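PDB 6BFI: VIN1 from Oscarella pearsei, which binds actin filaments as a vinculin homolog of a sponge and may play a role in cell-cell adhesion. Local coordinates for residues V295-A306 with L318-L329. Sequence-based numbering, arbitrary orientation.
Sequences VRKCISEGRRVA and LLAAADELDQIL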
ATOM      1  N   VAL A 295      -5.775  23.168  13.496  1.00 60.77           N
ATOM      2  CA  VAL A 295      -6.543  22.722  14.657  1.00 58.75           C
ATOM      3  C   VAL A 295      -8.020  22.611  14.306  1.00 58.49           C
ATOM      4  O   VAL A 295      -8.696  21.647  14.692  1.00 61.40           O
ATOM      5  CB  VAL A 295      -6.313  23.672  15.847  1.00 60.99           C
ATOM      6  CG1 VAL A 295      -7.243  23.320  16.997  1.00 59.28           C
ATOM      7  CG2 VAL A 295      -4.863  23.620  16.300  1.00 57.83           C
ATOM      8  N   ARG A 296      -8.546  23.589  13.564  1.00 59.05           N
ATOM      9  CA  ARG A 296      -9.950  23.541  13.173  1.00 62.41           C
ATOM     10  C   ARG A 296     -10.223  22.367  12.240  1.00 62.52           C
ATOM     11  O   ARG A 296     -11.291  21.744  12.314  1.00 62.55           O
ATOM     12  CB  ARG A 296     -10.363  24.865  12.529  1.00 64.85           C
ATOM     13  CG  ARG A 296     -10.491  26.004  13.537  1.00 65.29           C
ATOM     14  CD  ARG A 296     -11.061  27.272  12.920  1.00 71.95           C
ATOM     15  NE  ARG A 296     -11.591  28.171  13.942  1.00 78.89           N
ATOM     16  CZ  ARG A 296     -10.874  29.093  14.578  1.00 84.08           C
ATOM     17  NH1 ARG A 296      -9.587  29.249  14.297  1.00 84.62           N
ATOM     18  NH2 ARG A 296     -11.445  29.862  15.496  1.00 86.19           N
ATOM     19  N   LYS A 297      -9.267  22.039  11.365  1.00 65.45           N
ATOM     20  CA  LYS A 297      -9.412  20.833  10.552  1.00 65.48           C
ATOM     21  C   LYS A 297      -9.460  19.585  11.428  1.00 66.34           C
ATOM     22  O   LYS A 297     -10.234  18.657  11.159  1.00 68.71           O
ATOM     23  CB  LYS A 297      -8.273  20.731   9.538  1.00 64.15           C
ATOM     24  CG  LYS A 297      -8.229  21.862   8.526  1.00 70.31           C
ATOM     25  CD  LYS A 297      -7.296  21.526   7.374  1.00 73.67           C
ATOM     26  CE  LYS A 297      -7.011  22.747   6.517  1.00 83.23           C
ATOM     27  NZ  LYS A 297      -8.256  23.411   6.041  1.00 86.26           N
ATOM     28  N   CYS A 298      -8.643  19.545  12.484  1.00 66.50           N
ATOM     29  CA  CYS A 298      -8.679  18.402  13.392  1.00 65.12           C
ATOM     30  C   CYS A 298     -10.021  18.313  14.111  1.00 65.79           C
ATOM     31  O   CYS A 298     -10.535  17.213  14.349  1.00 71.24           O
ATOM     32  CB  CYS A 298      -7.532  18.494  14.396  1.00 64.88           C
ATOM     33  SG  CYS A 298      -5.899  18.325  13.645  1.00 65.81           S
ATOM     34  N   ILE A 299     -10.605  19.460  14.463  1.00 59.54           N
ATOM     35  CA  ILE A 299     -11.940  19.459  15.057  1.00 58.49           C
ATOM     36  C   ILE A 299     -12.960  18.915  14.064  1.00 67.39           C
ATOM     37  O   ILE A 299     -13.849  18.133  14.429  1.00 72.63           O
ATOM     38  CB  ILE A 299     -12.309  20.875  15.538  1.00 57.77           C
ATOM     39  CG1 ILE A 299     -11.343  21.332  16.636  1.00 55.56           C
ATOM     40  CG2 ILE A 299     -13.745  20.917  16.035  1.00 59.74           C
ATOM     41  CD1 ILE A 299     -11.590  22.751  17.116  1.00 54.23           C
ATOM     42  N   SER A 300     -12.841  19.311  12.792  1.00 67.88           N
ATOM     43  CA  SER A 300     -13.746  18.792  11.769  1.00 65.19           C
ATOM     44  C   SER A 300     -13.617  17.282  11.629  1.00 68.09           C
ATOM     45  O   SER A 300     -14.620  16.583  11.439  1.00 72.40           O
ATOM     46  CB  SER A 300     -13.479  19.476  10.428  1.00 64.21           C
ATOM     47  OG  SER A 300     -14.090  20.752  10.374  1.00 68.27           O
ATOM     48  N   GLU A 301     -12.392  16.757  11.711  1.00 63.43           N
ATOM     49  CA  GLU A 301     -12.217  15.309  11.670  1.00 61.75           C
ATOM     50  C   GLU A 301     -12.847  14.648  12.891  1.00 64.62           C
ATOM     51  O   GLU A 301     -13.472  13.584  12.780  1.00 73.56           O
ATOM     52  CB  GLU A 301     -10.731  14.961  11.565  1.00 61.88           C
ATOM     53  CG  GLU A 301     -10.400  13.486  11.767  1.00 66.63           C
ATOM     54  CD  GLU A 301     -10.828  12.598  10.602  1.00 67.84           C
ATOM     55  OE1 GLU A 301     -11.421  13.108   9.627  1.00 67.35           O
ATOM     56  OE2 GLU A 301     -10.561  11.380  10.663  1.00 67.40           O
ATOM     57  N   GLY A 302     -12.709  15.274  14.061  1.00 60.02           N
ATOM     58  CA  GLY A 302     -13.336  14.733  15.257  1.00 55.22           C
ATOM     59  C   GLY A 302     -14.846  14.648  15.138  1.00 57.52           C
ATOM     60  O   GLY A 302     -15.452  13.641  15.514  1.00 59.15           O
ATOM     61  N   ARG A 303     -15.476  15.700  14.607  1.00 58.33           N
ATOM     62  CA  ARG A 303     -16.926  15.674  14.443  1.00 58.68           C
ATOM     63  C   ARG A 303     -17.349  14.705  13.345  1.00 58.58           C
ATOM     64  O   ARG A 303     -18.405  14.065  13.454  1.00 58.83           O
ATOM     65  CB  ARG A 303     -17.444  17.084  14.156  1.00 62.83           C
ATOM     66  CG  ARG A 303     -17.125  18.075  15.267  1.00 65.94           C
ATOM     67  CD  ARG A 303     -17.617  19.480  14.959  1.00 73.81           C
ATOM     68  NE  ARG A 303     -17.248  20.410  16.024  1.00 78.40           N
ATOM     69  CZ  ARG A 303     -17.478  21.719  15.996  1.00 83.53           C
ATOM     70  NH1 ARG A 303     -18.083  22.269  14.951  1.00 87.98           N
ATOM     71  NH2 ARG A 303     -17.102  22.480  17.015  1.00 82.56           N
ATOM     72  N   ARG A 304     -16.539  14.582  12.289  1.00 58.46           N
ATOM     73  CA  ARG A 304     -16.821  13.603  11.244  1.00 60.90           C
ATOM     74  C   ARG A 304     -16.842  12.191  11.812  1.00 63.82           C
ATOM     75  O   ARG A 304     -17.740  11.402  11.499  1.00 66.40           O
ATOM     76  CB  ARG A 304     -15.785  13.710  10.125  1.00 61.36           C
ATOM     77  CG  ARG A 304     -16.127  12.898   8.886  1.00 64.91           C
ATOM     78  CD  ARG A 304     -14.908  12.688   7.997  1.00 66.96           C
ATOM     79  NE  ARG A 304     -14.153  11.496   8.375  1.00 65.11           N
ATOM     80  CZ  ARG A 304     -14.354  10.289   7.853  1.00 65.89           C
ATOM     81  NH1 ARG A 304     -15.287  10.112   6.925  1.00 64.86           N
ATOM     82  NH2 ARG A 304     -13.623   9.258   8.256  1.00 63.67           N
ATOM     83  N   VAL A 305     -15.858  11.855  12.649  1.00 65.44           N
ATOM     84  CA  VAL A 305     -15.868  10.547  13.296  1.00 58.76           C
ATOM     85  C   VAL A 305     -17.022  10.445  14.287  1.00 60.19           C
ATOM     86  O   VAL A 305     -17.607   9.367  14.462  1.00 62.64           O
ATOM     87  CB  VAL A 305     -14.511  10.277  13.971  1.00 55.84           C
ATOM     88  CG1 VAL A 305     -14.530   8.948  14.710  1.00 56.28           C
ATOM     89  CG2 VAL A 305     -13.395  10.293  12.933  1.00 52.20           C
ATOM     90  N   ALA A 306     -17.383  11.555  14.937  1.00 60.71           N
ATOM     91  CA  ALA A 306     -18.502  11.532  15.875  1.00 65.56           C
ATOM     92  C   ALA A 306     -19.804  11.155  15.177  1.00 65.71           C
ATOM     93  O   ALA A 306     -20.634  10.432  15.740  1.00 60.97           O
ATOM     94  CB  ALA A 306     -18.640  12.890  16.566  1.00 55.84           C
ATOM     95  N   LEU A 318     -17.164  12.930  21.742  1.00 66.27           N
ATOM     96  CA  LEU A 318     -16.350  13.543  20.696  1.00 63.10           C
ATOM     97  C   LEU A 318     -16.825  14.959  20.392  1.00 61.66           C
ATOM     98  O   LEU A 318     -16.008  15.873  20.222  1.00 59.02           O
ATOM     99  CB  LEU A 318     -16.382  12.682  19.434  1.00 62.41           C
ATOM    100  CG  LEU A 318     -15.531  11.411  19.453  1.00 62.42           C
ATOM    101  CD1 LEU A 318     -15.926  10.473  18.320  1.00 61.17           C
ATOM    102  CD2 LEU A 318     -14.057  11.774  19.360  1.00 59.94           C
ATOM    103  N   LEU A 319     -18.144  15.160  20.329  1.00 64.45           N
ATOM    104  CA  LEU A 319     -18.667  16.506  20.114  1.00 67.69           C
ATOM    105  C   LEU A 319     -18.336  17.424  21.286  1.00 69.91           C
ATOM    106  O   LEU A 319     -18.066  18.617  21.090  1.00 70.01           O
ATOM    107  CB  LEU A 319     -20.174  16.449  19.875  1.00 69.78           C
ATOM    108  CG  LEU A 319     -20.598  15.728  18.593  1.00 69.84           C
ATOM    109  CD1 LEU A 319     -22.111  15.631  18.497  1.00 74.22           C
ATOM    110  CD2 LEU A 319     -20.023  16.432  17.372  1.00 68.11           C
ATOM    111  N   ALA A 320     -18.340  16.887  22.509  1.00 68.81           N
ATOM    112  CA  ALA A 320     -17.973  17.690  23.672  1.00 69.12           C
ATOM    113  C   ALA A 320     -16.526  18.157  23.578  1.00 62.38           C
ATOM    114  O   ALA A 320     -16.222  19.332  23.817  1.00 64.25           O
ATOM    115  CB  ALA A 320     -18.203  16.894  24.956  1.00 72.66           C
ATOM    116  N   ALA A 321     -15.615  17.244  23.228  1.00 58.21           N
ATOM    117  CA  ALA A 321     -14.218  17.629  23.057  1.00 58.27           C
ATOM    118  C   ALA A 321     -14.063  18.644  21.932  1.00 63.39           C
ATOM    119  O   ALA A 321     -13.259  19.580  22.033  1.00 67.56           O
ATOM    120  CB  ALA A 321     -13.360  16.393  22.788  1.00 51.86           C
ATOM    121  N   ALA A 322     -14.838  18.485  20.856  1.00 64.15           N
ATOM    122  CA  ALA A 322     -14.760  19.420  19.739  1.00 65.78           C
ATOM    123  C   ALA A 322     -15.167  20.826  20.164  1.00 69.53           C
ATOM    124  O   ALA A 322     -14.451  21.799  19.899  1.00 72.62           O
ATOM    125  CB  ALA A 322     -15.634  18.930  18.584  1.00 68.21           C
ATOM    126  N   ASP A 323     -16.318  20.952  20.831  1.00 75.47           N
ATOM    127  CA  ASP A 323     -16.779  22.273  21.248  1.00 78.27           C
ATOM    128  C   ASP A 323     -15.885  22.871  22.327  1.00 74.63           C
ATOM    129  O   ASP A 323     -15.714  24.097  22.378  1.00 73.12           O
ATOM    130  CB  ASP A 323     -18.227  22.200  21.731  1.00 90.04           C
ATOM    131  CG  ASP A 323     -19.221  22.210  20.586  1.00 97.37           C
ATOM    132  OD1 ASP A 323     -18.913  22.821  19.539  1.00 97.43           O
ATOM    133  OD2 ASP A 323     -20.307  21.610  20.732  1.00100.30           O
ATOM    134  N   GLU A 324     -15.313  22.034  23.196  1.00 71.18           N
ATOM    135  CA  GLU A 324     -14.339  22.534  24.161  1.00 70.97           C
ATOM    136  C   GLU A 324     -13.129  23.126  23.449  1.00 69.01           C
ATOM    137  O   GLU A 324     -12.658  24.217  23.797  1.00 68.05           O
ATOM    138  CB  GLU A 324     -13.910  21.413  25.108  1.00 77.24           C
ATOM    139  CG  GLU A 324     -12.912  21.852  26.168  1.00 84.28           C
ATOM    140  CD  GLU A 324     -12.503  20.721  27.094  1.00 89.09           C
ATOM    141  OE1 GLU A 324     -12.270  19.598  26.601  1.00 87.07           O
ATOM    142  OE2 GLU A 324     -12.424  20.956  28.319  1.00 94.77           O
ATOM    143  N   LEU A 325     -12.622  22.419  22.433  1.00 66.25           N
ATOM    144  CA  LEU A 325     -11.477  22.928  21.684  1.00 66.43           C
ATOM    145  C   LEU A 325     -11.825  24.217  20.948  1.00 68.20           C
ATOM    146  O   LEU A 325     -11.005  25.142  20.885  1.00 69.47           O
ATOM    147  CB  LEU A 325     -10.972  21.865  20.711  1.00 65.82           C
ATOM    148  CG  LEU A 325      -9.846  20.984  21.255  1.00 66.45           C
ATOM    149  CD1 LEU A 325      -9.730  19.696  20.459  1.00 69.80           C
ATOM    150  CD2 LEU A 325      -8.531  21.750  21.233  1.00 66.65           C
ATOM    151  N   ASP A 326     -13.035  24.302  20.388  1.00 69.67           N
ATOM    152  CA  ASP A 326     -13.460  25.543  19.748  1.00 73.36           C
ATOM    153  C   ASP A 326     -13.498  26.694  20.746  1.00 69.84           C
ATOM    154  O   ASP A 326     -13.089  27.818  20.428  1.00 69.07           O
ATOM    155  CB  ASP A 326     -14.826  25.357  19.090  1.00 82.40           C
ATOM    156  CG  ASP A 326     -14.731  25.195  17.586  1.00 90.18           C
ATOM    157  OD1 ASP A 326     -13.849  25.833  16.973  1.00 93.19           O
ATOM    158  OD2 ASP A 326     -15.540  24.431  17.017  1.00 94.11           O
ATOM    159  N   GLN A 327     -13.982  26.433  21.964  1.00 68.86           N
ATOM    160  CA  GLN A 327     -14.000  27.474  22.987  1.00 71.15           C
ATOM    161  C   GLN A 327     -12.586  27.931  23.331  1.00 70.74           C
ATOM    162  O   GLN A 327     -12.321  29.138  23.434  1.00 71.21           O
ATOM    163  CB  GLN A 327     -14.724  26.970  24.236  1.00 71.11           C
ATOM    164  CG  GLN A 327     -14.911  28.025  25.312  1.00 77.26           C
ATOM    165  CD  GLN A 327     -15.851  29.136  24.886  1.00 83.34           C
ATOM    166  OE1 GLN A 327     -16.679  28.958  23.989  1.00 84.02           O
ATOM    167  NE2 GLN A 327     -15.727  30.295  25.526  1.00 85.01           N
ATOM    168  N   ILE A 328     -11.663  26.981  23.504  1.00 68.25           N
ATOM    169  CA  ILE A 328     -10.270  27.341  23.763  1.00 67.36           C
ATOM    170  C   ILE A 328      -9.715  28.180  22.617  1.00 71.91           C
ATOM    171  O   ILE A 328      -8.942  29.121  22.835  1.00 79.65           O
ATOM    172  CB  ILE A 328      -9.423  26.077  24.003  1.00 64.66           C
ATOM    173  CG1 ILE A 328      -9.868  25.374  25.288  1.00 66.30           C
ATOM    174  CG2 ILE A 328      -7.946  26.425  24.081  1.00 64.36           C
ATOM    175  CD1 ILE A 328      -8.987  24.206  25.678  1.00 66.40           C
ATOM    176  N   LEU A 329     -10.109  27.862  21.381  1.00 72.23           N
ATOM    177  CA  LEU A 329      -9.639  28.640  20.238  1.00 73.69           C
ATOM    178  C   LEU A 329     -10.163  30.069  20.288  1.00 78.41           C
ATOM    179  O   LEU A 329      -9.416  31.021  20.026  1.00 79.18           O
ATOM    180  CB  LEU A 329     -10.053  27.961  18.932  1.00 67.28           C
ATOM    181  CG  LEU A 329      -8.963  27.137  18.242  1.00 64.08           C
ATOM    182  CD1 LEU A 329      -8.360  26.120  19.197  1.00 60.53           C
ATOM    183  CD2 LEU A 329      -9.515  26.451  17.002  1.00 64.23           C
TER
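Ile299 is the knob at the middle of this contact, set in the hole formed by Ala322, Leu325, Asp326 and Leu329. Its CG2, anti to the backbone N, meets Ala322 CB at 3.7 Å, while CD1 reaches Leu325 CB at 3.8 Å. Packing is tight here: small Gly302 and Ala322 lie on the facing sides, consistent with segment axes 8.9 Å apart at their closest. At one end Ala306 CB lies 3.7 Å from Leu318 CB; at the other Val295 CG1 rests on Leu329 CD1, on the side where helix 268-283 adds Leu282. The more exposed flank is polar. Arg303, extended from CG to NE, is a second knob and runs across Ala322, whose CB sits at the edge of the guanidinium in its plane. Arg303 NH2 makes salt bridges to Asp326 OD2 and to Asp323 OD1 (3.1 Å), the latter well out of the guanidinium plane and so purely a matter of charge. A leucine in place of Arg303 would probably leave both carboxylates without their shared cation. Farther along this flank, Leu329 CD2 covers one face of the Arg296 guanidinium, which is salt-bridged to Glu333. The segments 295-306 and 318-329 run nearly antiparallel, their axes 161° apart; helices 289-306 and 312-338, joined by a short connection, pack with helix 268-283 against the first and helix 344-375 against both, as an antiparallel helical bundle, the building unit of the vinculin/alpha-catenin family.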